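Local coordinates for protein PP1b (Porcine reproductive and respiratory syndrome virus, PDB 6JDR) that probably unwinds RNA and DNA duplexes with 5' to 3' polarity, using energy from ATP hydrolysis, as the helicase of the viral replicase, at residues A[161-166]-A[205-210]; A[220-225]-A[240-245]. The protein carries 1 engineered substitution. All coordinates share one frame; numbering follows the deposited sequence.

Contact 1: A[161-166]-A[205-210]; sequences QQVQDG and TGPWVR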
ATOM      1  N   GLN A 161       2.419   4.229   9.939  1.00 79.45           N
ATOM      2  CA  GLN A 161       2.360   5.681   9.755  1.00 80.56           C
ATOM      3  C   GLN A 161       1.340   6.090   8.686  1.00 80.23           C
ATOM      4  O   GLN A 161       0.830   7.214   8.706  1.00 81.07           O
ATOM      5  CB  GLN A 161       3.743   6.229   9.380  1.00 82.26           C
ATOM      6  CG  GLN A 161       4.806   6.047  10.455  1.00 83.55           C
ATOM      7  CD  GLN A 161       6.191   6.454   9.979  1.00 85.49           C
ATOM      8  OE1 GLN A 161       6.396   7.587   9.537  1.00 87.34           O
ATOM      9  NE2 GLN A 161       7.151   5.534  10.068  1.00 84.88           N
ATOM     10  N   GLN A 162       1.053   5.177   7.759  1.00 77.91           N
ATOM     11  CA  GLN A 162       0.146   5.442   6.636  1.00 75.41           C
ATOM     12  C   GLN A 162      -1.311   5.088   6.932  1.00 72.69           C
ATOM     13  O   GLN A 162      -2.219   5.711   6.386  1.00 72.58           O
ATOM     14  CB  GLN A 162       0.608   4.665   5.400  1.00 76.38           C
ATOM     15  CG  GLN A 162       1.930   5.151   4.822  1.00 77.64           C
ATOM     16  CD  GLN A 162       1.789   6.391   3.955  1.00 79.33           C
ATOM     17  OE1 GLN A 162       0.680   6.821   3.633  1.00 79.13           O
ATOM     18  NE2 GLN A 162       2.922   6.976   3.572  1.00 80.21           N
ATOM     19  N   VAL A 163      -1.531   4.085   7.778  1.00 71.19           N
ATOM     20  CA  VAL A 163      -2.880   3.569   8.026  1.00 71.19           C
ATOM     21  C   VAL A 163      -3.734   4.534   8.856  1.00 71.12           C
ATOM     22  O   VAL A 163      -3.215   5.267   9.698  1.00 72.78           O
ATOM     23  CB  VAL A 163      -2.835   2.175   8.703  1.00 70.87           C
ATOM     24  CG1 VAL A 163      -2.394   2.277  10.159  1.00 70.78           C
ATOM     25  CG2 VAL A 163      -4.183   1.476   8.593  1.00 70.93           C
ATOM     26  N   GLN A 164      -5.041   4.519   8.600  1.00 70.99           N
ATOM     27  CA  GLN A 164      -6.008   5.359   9.309  1.00 73.12           C
ATOM     28  C   GLN A 164      -7.216   4.528   9.722  1.00 72.48           C
ATOM     29  O   GLN A 164      -7.394   3.407   9.248  1.00 74.05           O
ATOM     30  CB  GLN A 164      -6.470   6.511   8.418  1.00 75.78           C
ATOM     31  CG  GLN A 164      -5.341   7.355   7.848  1.00 78.23           C
ATOM     32  CD  GLN A 164      -5.847   8.462   6.946  1.00 80.56           C
ATOM     33  OE1 GLN A 164      -6.773   9.193   7.303  1.00 83.49           O
ATOM     34  NE2 GLN A 164      -5.242   8.593   5.770  1.00 79.40           N
ATOM     35  N   ASP A 165      -8.056   5.091  10.585  1.00 70.50           N
ATOM     36  CA  ASP A 165      -9.186   4.356  11.159  1.00 70.64           C
ATOM     37  C   ASP A 165     -10.246   3.924  10.140  1.00 69.85           C
ATOM     38  O   ASP A 165     -10.957   2.945  10.371  1.00 70.11           O
ATOM     39  CB  ASP A 165      -9.845   5.168  12.284  1.00 72.45           C
ATOM     40  CG  ASP A 165      -8.996   5.221  13.550  1.00 74.14           C
ATOM     41  OD1 ASP A 165      -7.813   4.814  13.511  1.00 73.52           O
ATOM     42  OD2 ASP A 165      -9.516   5.672  14.595  1.00 76.93           O
ATOM     43  N   GLY A 166     -10.354   4.641   9.025  1.00 68.50           N
ATOM     44  CA  GLY A 166     -11.316   4.289   7.974  1.00 68.41           C
ATOM     45  C   GLY A 166     -10.814   3.269   6.958  1.00 67.28           C
ATOM     46  O   GLY A 166     -11.579   2.803   6.110  1.00 66.23           O
ATOM     47  N   THR A 205     -12.976   0.863  17.338  1.00 74.41           N
ATOM     48  CA  THR A 205     -12.445   1.778  16.330  1.00 74.77           C
ATOM     49  C   THR A 205     -11.108   1.275  15.786  1.00 72.95           C
ATOM     50  O   THR A 205     -10.517   0.339  16.333  1.00 71.53           O
ATOM     51  CB  THR A 205     -12.239   3.184  16.918  1.00 75.83           C
ATOM     52  OG1 THR A 205     -11.343   3.110  18.035  1.00 75.94           O
ATOM     53  CG2 THR A 205     -13.569   3.778  17.369  1.00 75.82           C
ATOM     54  N   GLY A 206     -10.644   1.909  14.711  1.00 70.69           N
ATOM     55  CA  GLY A 206      -9.381   1.551  14.061  1.00 67.79           C
ATOM     56  C   GLY A 206      -9.588   0.979  12.668  1.00 65.73           C
ATOM     57  O   GLY A 206     -10.726   0.760  12.244  1.00 64.21           O
ATOM     58  N   PRO A 207      -8.486   0.737  11.937  1.00 63.00           N
ATOM     59  CA  PRO A 207      -8.586   0.144  10.603  1.00 62.68           C
ATOM     60  C   PRO A 207      -9.110  -1.286  10.651  1.00 62.90           C
ATOM     61  O   PRO A 207      -8.847  -2.002  11.614  1.00 65.45           O
ATOM     62  CB  PRO A 207      -7.139   0.159  10.098  1.00 62.09           C
ATOM     63  CG  PRO A 207      -6.294   0.224  11.322  1.00 61.36           C
ATOM     64  CD  PRO A 207      -7.089   0.980  12.339  1.00 61.83           C
ATOM     65  N   TRP A 208      -9.852  -1.692   9.626  1.00 62.43           N
ATOM     66  CA  TRP A 208     -10.311  -3.073   9.518  1.00 61.22           C
ATOM     67  C   TRP A 208      -9.166  -3.983   9.074  1.00 56.76           C
ATOM     68  O   TRP A 208      -8.342  -3.594   8.247  1.00 52.74           O
ATOM     69  CB  TRP A 208     -11.465  -3.184   8.525  1.00 66.17           C
ATOM     70  CG  TRP A 208     -12.794  -2.827   9.101  1.00 72.36           C
ATOM     71  CD1 TRP A 208     -13.355  -1.585   9.160  1.00 75.44           C
ATOM     72  CD2 TRP A 208     -13.741  -3.726   9.691  1.00 77.10           C
ATOM     73  NE1 TRP A 208     -14.593  -1.653   9.756  1.00 77.92           N
ATOM     74  CE2 TRP A 208     -14.855  -2.956  10.091  1.00 78.27           C
ATOM     75  CE3 TRP A 208     -13.755  -5.109   9.924  1.00 79.41           C
ATOM     76  CZ2 TRP A 208     -15.974  -3.521  10.710  1.00 80.38           C
ATOM     77  CZ3 TRP A 208     -14.869  -5.671  10.540  1.00 80.97           C
ATOM     78  CH2 TRP A 208     -15.963  -4.876  10.927  1.00 81.29           C
ATOM     79  N   VAL A 209      -9.115  -5.185   9.642  1.00 53.32           N
ATOM     80  CA  VAL A 209      -8.213  -6.236   9.175  1.00 51.39           C
ATOM     81  C   VAL A 209      -9.074  -7.388   8.671  1.00 50.28           C
ATOM     82  O   VAL A 209      -9.754  -8.055   9.456  1.00 48.64           O
ATOM     83  CB  VAL A 209      -7.267  -6.730  10.281  1.00 51.31           C
ATOM     84  CG1 VAL A 209      -6.238  -7.692   9.705  1.00 50.92           C
ATOM     85  CG2 VAL A 209      -6.573  -5.550  10.947  1.00 51.18           C
ATOM     86  N   ARG A 210      -9.049  -7.599   7.356  1.00 48.97           N
ATOM     87  CA  ARG A 210      -9.938  -8.544   6.695  1.00 48.33           C
ATOM     88  C   ARG A 210      -9.132  -9.652   6.031  1.00 46.43           C
ATOM     89  O   ARG A 210      -8.108  -9.393   5.398  1.00 43.68           O
ATOM     90  CB  ARG A 210     -10.797  -7.824   5.651  1.00 49.97           C
ATOM     91  CG  ARG A 210     -11.737  -6.769   6.223  1.00 52.46           C
ATOM     92  CD  ARG A 210     -13.031  -7.374   6.753  1.00 55.49           C
ATOM     93  NE  ARG A 210     -13.925  -7.809   5.677  1.00 58.83           N
ATOM     94  CZ  ARG A 210     -15.110  -8.382   5.872  1.00 59.61           C
TER
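Val163, where the chain leaves the helix that follows the probable P-loop of this helicase core, packs against Pro207 at the entrance to strand 208-211. Its CG2 methyl, anti to the backbone N, reaches Pro207 CB at 3.6 Å, and the two side chains cross at about a right angle. The carbonyl of the next residue presses on the same ring, with Gln164 O 3.4 Å from Pro207 CB. Beyond Pro207 the chain enters an outermost strand of the seven-stranded parallel sheet of the P-loop NTPase fold, and Trp208 pairs through its backbone with Asp167 and Ile169 in and beside the neighbouring strand 168-171. Val163 also touches Ile169 and Leu184, which joins the turn to that strand and to helix 174-184.

Asp165 sits across from Gly206, CA to CA 4.0 Å, where the two chains run 150° apart. With chi1 at -73°, its CG lies beside its own backbone N, and the carboxylate comes over the glycine, OD1 lying 3.7 Å from Gly206 CA and 4.1 Å from Pro207 CD. The backbone angles at Gly206 call for glycine, because a CB there would be jammed against the carbonyl O of Thr205. No hydrogen bond crosses between the segments; Gly206 O takes a weak one from Arg188 NH1, while Gln164 N is held by Asp167 OD2.

Contact 2: A[220-225]-A[240-245]; sequences KNSFLD and SKTTLT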
ATOM      1  N   LYS A 220     -12.053   3.432   2.975  1.00 73.80           N
ATOM      2  CA  LYS A 220     -11.468   4.615   2.355  1.00 75.42           C
ATOM      3  C   LYS A 220     -10.267   4.188   1.520  1.00 71.96           C
ATOM      4  O   LYS A 220     -10.355   4.137   0.294  1.00 73.54           O
ATOM      5  CB  LYS A 220     -11.104   5.676   3.410  1.00 78.34           C
ATOM      6  CG  LYS A 220     -12.209   5.971   4.422  1.00 82.18           C
ATOM      7  CD  LYS A 220     -13.565   6.232   3.772  1.00 84.59           C
ATOM      8  CE  LYS A 220     -14.682   6.292   4.804  1.00 86.04           C
ATOM      9  NZ  LYS A 220     -16.022   6.159   4.167  1.00 86.65           N
ATOM     10  N   ASN A 221      -9.160   3.858   2.180  1.00 68.62           N
ATOM     11  CA  ASN A 221      -7.991   3.320   1.501  1.00 66.43           C
ATOM     12  C   ASN A 221      -7.869   1.839   1.823  1.00 62.29           C
ATOM     13  O   ASN A 221      -8.052   1.427   2.971  1.00 58.66           O
ATOM     14  CB  ASN A 221      -6.722   4.062   1.925  1.00 68.26           C
ATOM     15  CG  ASN A 221      -6.793   5.552   1.634  1.00 70.90           C
ATOM     16  OD1 ASN A 221      -7.232   5.967   0.559  1.00 70.89           O
ATOM     17  ND2 ASN A 221      -6.355   6.368   2.590  1.00 71.90           N
ATOM     18  N   SER A 222      -7.566   1.043   0.803  1.00 58.72           N
ATOM     19  CA  SER A 222      -7.431  -0.397   0.959  1.00 54.35           C
ATOM     20  C   SER A 222      -5.974  -0.799   0.786  1.00 50.29           C
ATOM     21  O   SER A 222      -5.317  -0.354  -0.148  1.00 48.51           O
ATOM     22  CB  SER A 222      -8.315  -1.122  -0.052  1.00 53.53           C
ATOM     23  OG  SER A 222      -9.682  -0.905   0.250  1.00 54.03           O
ATOM     24  N   PHE A 223      -5.481  -1.633   1.698  1.00 48.05           N
ATOM     25  CA  PHE A 223      -4.103  -2.115   1.661  1.00 46.25           C
ATOM     26  C   PHE A 223      -4.065  -3.628   1.481  1.00 44.78           C
ATOM     27  O   PHE A 223      -4.997  -4.332   1.877  1.00 43.78           O
ATOM     28  CB  PHE A 223      -3.374  -1.747   2.953  1.00 46.49           C
ATOM     29  CG  PHE A 223      -3.191  -0.269   3.152  1.00 46.29           C
ATOM     30  CD1 PHE A 223      -1.978   0.336   2.868  1.00 46.46           C
ATOM     31  CD2 PHE A 223      -4.230   0.516   3.635  1.00 47.50           C
ATOM     32  CE1 PHE A 223      -1.803   1.696   3.052  1.00 47.52           C
ATOM     33  CE2 PHE A 223      -4.064   1.879   3.826  1.00 47.89           C
ATOM     34  CZ  PHE A 223      -2.847   2.470   3.532  1.00 47.73           C
ATOM     35  N   LEU A 224      -2.974  -4.115   0.893  1.00 43.63           N
ATOM     36  CA  LEU A 224      -2.758  -5.544   0.694  1.00 42.57           C
ATOM     37  C   LEU A 224      -1.465  -5.971   1.389  1.00 43.05           C
ATOM     38  O   LEU A 224      -0.362  -5.640   0.945  1.00 41.55           O
ATOM     39  CB  LEU A 224      -2.680  -5.873  -0.804  1.00 42.22           C
ATOM     40  CG  LEU A 224      -3.313  -7.166  -1.332  1.00 40.43           C
ATOM     41  CD1 LEU A 224      -2.478  -7.711  -2.481  1.00 39.67           C
ATOM     42  CD2 LEU A 224      -3.497  -8.234  -0.268  1.00 41.14           C
ATOM     43  N   ASP A 225      -1.619  -6.707   2.486  1.00 44.24           N
ATOM     44  CA  ASP A 225      -0.498  -7.214   3.269  1.00 44.70           C
ATOM     45  C   ASP A 225       0.089  -8.433   2.564  1.00 44.24           C
ATOM     46  O   ASP A 225      -0.636  -9.179   1.916  1.00 45.39           O
ATOM     47  CB  ASP A 225      -1.006  -7.582   4.669  1.00 46.09           C
ATOM     48  CG  ASP A 225       0.090  -8.077   5.597  1.00 48.08           C
ATOM     49  OD1 ASP A 225       1.200  -7.496   5.610  1.00 48.97           O
ATOM     50  OD2 ASP A 225      -0.179  -9.050   6.337  1.00 48.97           O
ATOM     51  N   SER A 240     -11.097  -5.443  -8.976  1.00 45.18           N
ATOM     52  CA  SER A 240     -12.338  -5.168  -9.695  1.00 46.40           C
ATOM     53  C   SER A 240     -13.191  -4.089  -9.011  1.00 47.14           C
ATOM     54  O   SER A 240     -14.003  -3.444  -9.669  1.00 46.85           O
ATOM     55  CB  SER A 240     -13.164  -6.449  -9.843  1.00 45.96           C
ATOM     56  OG  SER A 240     -12.466  -7.416 -10.603  1.00 46.89           O
ATOM     57  N   LYS A 241     -13.010  -3.913  -7.700  1.00 48.88           N
ATOM     58  CA  LYS A 241     -13.819  -2.987  -6.898  1.00 50.93           C
ATOM     59  C   LYS A 241     -13.072  -1.742  -6.395  1.00 50.84           C
ATOM     60  O   LYS A 241     -13.686  -0.693  -6.206  1.00 51.67           O
ATOM     61  CB  LYS A 241     -14.417  -3.729  -5.698  1.00 53.62           C
ATOM     62  CG  LYS A 241     -15.476  -4.763  -6.056  1.00 56.28           C
ATOM     63  CD  LYS A 241     -16.784  -4.107  -6.475  1.00 59.20           C
ATOM     64  CE  LYS A 241     -17.867  -5.141  -6.739  1.00 62.52           C
ATOM     65  NZ  LYS A 241     -19.149  -4.518  -7.173  1.00 63.03           N
ATOM     66  N   THR A 242     -11.766  -1.848  -6.171  1.00 50.68           N
ATOM     67  CA  THR A 242     -11.005  -0.738  -5.596  1.00 50.03           C
ATOM     68  C   THR A 242      -9.550  -0.759  -6.044  1.00 49.38           C
ATOM     69  O   THR A 242      -9.098  -1.727  -6.654  1.00 49.11           O
ATOM     70  CB  THR A 242     -11.062  -0.776  -4.051  1.00 50.65           C
ATOM     71  OG1 THR A 242     -10.347   0.339  -3.502  1.00 53.55           O
ATOM     72  CG2 THR A 242     -10.462  -2.065  -3.508  1.00 51.29           C
ATOM     73  N   THR A 243      -8.832   0.323  -5.748  1.00 47.98           N
ATOM     74  CA  THR A 243      -7.381   0.360  -5.917  1.00 46.60           C
ATOM     75  C   THR A 243      -6.751  -0.115  -4.621  1.00 44.88           C
ATOM     76  O   THR A 243      -7.406  -0.137  -3.576  1.00 44.50           O
ATOM     77  CB  THR A 243      -6.858   1.774  -6.255  1.00 47.16           C
ATOM     78  OG1 THR A 243      -7.070   2.659  -5.149  1.00 47.34           O
ATOM     79  CG2 THR A 243      -7.559   2.328  -7.483  1.00 48.09           C
ATOM     80  N   LEU A 244      -5.480  -0.493  -4.690  1.00 44.99           N
ATOM     81  CA  LEU A 244      -4.786  -1.068  -3.547  1.00 46.02           C
ATOM     82  C   LEU A 244      -3.400  -0.472  -3.372  1.00 45.74           C
ATOM     83  O   LEU A 244      -2.740  -0.129  -4.347  1.00 46.45           O
ATOM     84  CB  LEU A 244      -4.638  -2.581  -3.728  1.00 46.22           C
ATOM     85  CG  LEU A 244      -5.919  -3.411  -3.747  1.00 47.07           C
ATOM     86  CD1 LEU A 244      -5.606  -4.847  -4.138  1.00 46.91           C
ATOM     87  CD2 LEU A 244      -6.607  -3.353  -2.390  1.00 47.96           C
ATOM     88  N   THR A 245      -2.973  -0.347  -2.120  1.00 44.90           N
ATOM     89  CA  THR A 245      -1.567  -0.176  -1.813  1.00 45.68           C
ATOM     90  C   THR A 245      -1.082  -1.562  -1.417  1.00 44.92           C
ATOM     91  O   THR A 245      -1.513  -2.113  -0.407  1.00 44.74           O
ATOM     92  CB  THR A 245      -1.333   0.831  -0.672  1.00 45.82           C
ATOM     93  OG1 THR A 245      -2.020   2.054  -0.965  1.00 46.77           O
ATOM     94  CG2 THR A 245       0.143   1.123  -0.516  1.00 45.27           C
TER
HETATM   95  O   HOH W   1     -10.874   1.362  -0.766  1.00 50.62           O
HETATM   96  O   HOH W   2      -4.473   2.572  -0.868  1.00 42.95           O
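Thr245 grips the backbone on both sides of Phe223 in parallel register: Thr245 N donates to Ser222 O at 3.1 Å (168° at the hydrogen, in the carbonyl plane), and Thr245 O accepts from Leu224 N at 2.8 Å, with the donor tilted out of the plane of the Thr245 carbonyl. This is the start of the pairing between strands 222-224 and 245-248, neighbours in the parallel sheet joined by helix 232-239 in a beta-alpha-beta crossover of the P-loop NTPase fold. The first strand leads straight into Asp225 and Glu226, consistent with a Walker B motif.

Phe223 and Thr245 lie side by side on one face of the sheet, pointing the same way. Thr245 CB approaches the ring obliquely, 3.6 Å from Phe223 CD1, and the threonine also leans on Arg145 and Ile147 of the next strand. The other face carries Ser222, Leu224 and Leu244: Leu244 CD2 rests on Ser222 CB at 3.7 Å, while its CD1 branch comes within 4.3 Å of Leu224 CG. Helix 232-239 covers these leucines with Val235, Leu238 and Leu239.

Before the bridge the two chains diverge, and Ser222 OG and Thr242 OG1 do not meet directly. Thr242 OG1, swung anti to its backbone N (chi1 -178°), donates to Thr243 O. Water 1 closes the gap, sitting 2.8 Å from Ser222 OG and donating to Thr242 OG1 and to Lys220 O, both at 3.0 Å.

Overall arrangement
Contacts 1 and 2 follow one another along the chain and meet in the same parallel sheet, their centres about 12 Å apart. Strand 168-171 lies between strands 208-211 and 222-224, so it separates the two contacts within the sheet. They nevertheless touch just before the starts of strands 168-171 and 222-224, where Gly166 O and Lys220 N, 3.2 Å apart, probably form a hydrogen bond. Both lie near metal sites: the side chains of Val163 and Leu224 are about 12 and 10 Å from a bound zinc ion. Val163 is also about 10 Å, side chain to side chain, from Asp225, a zinc ligand in another structure of this protein but without metal here. Asp225 OD2 is hydrogen-bonded to Thr171 OG1, tying contact 2 to the intervening strand.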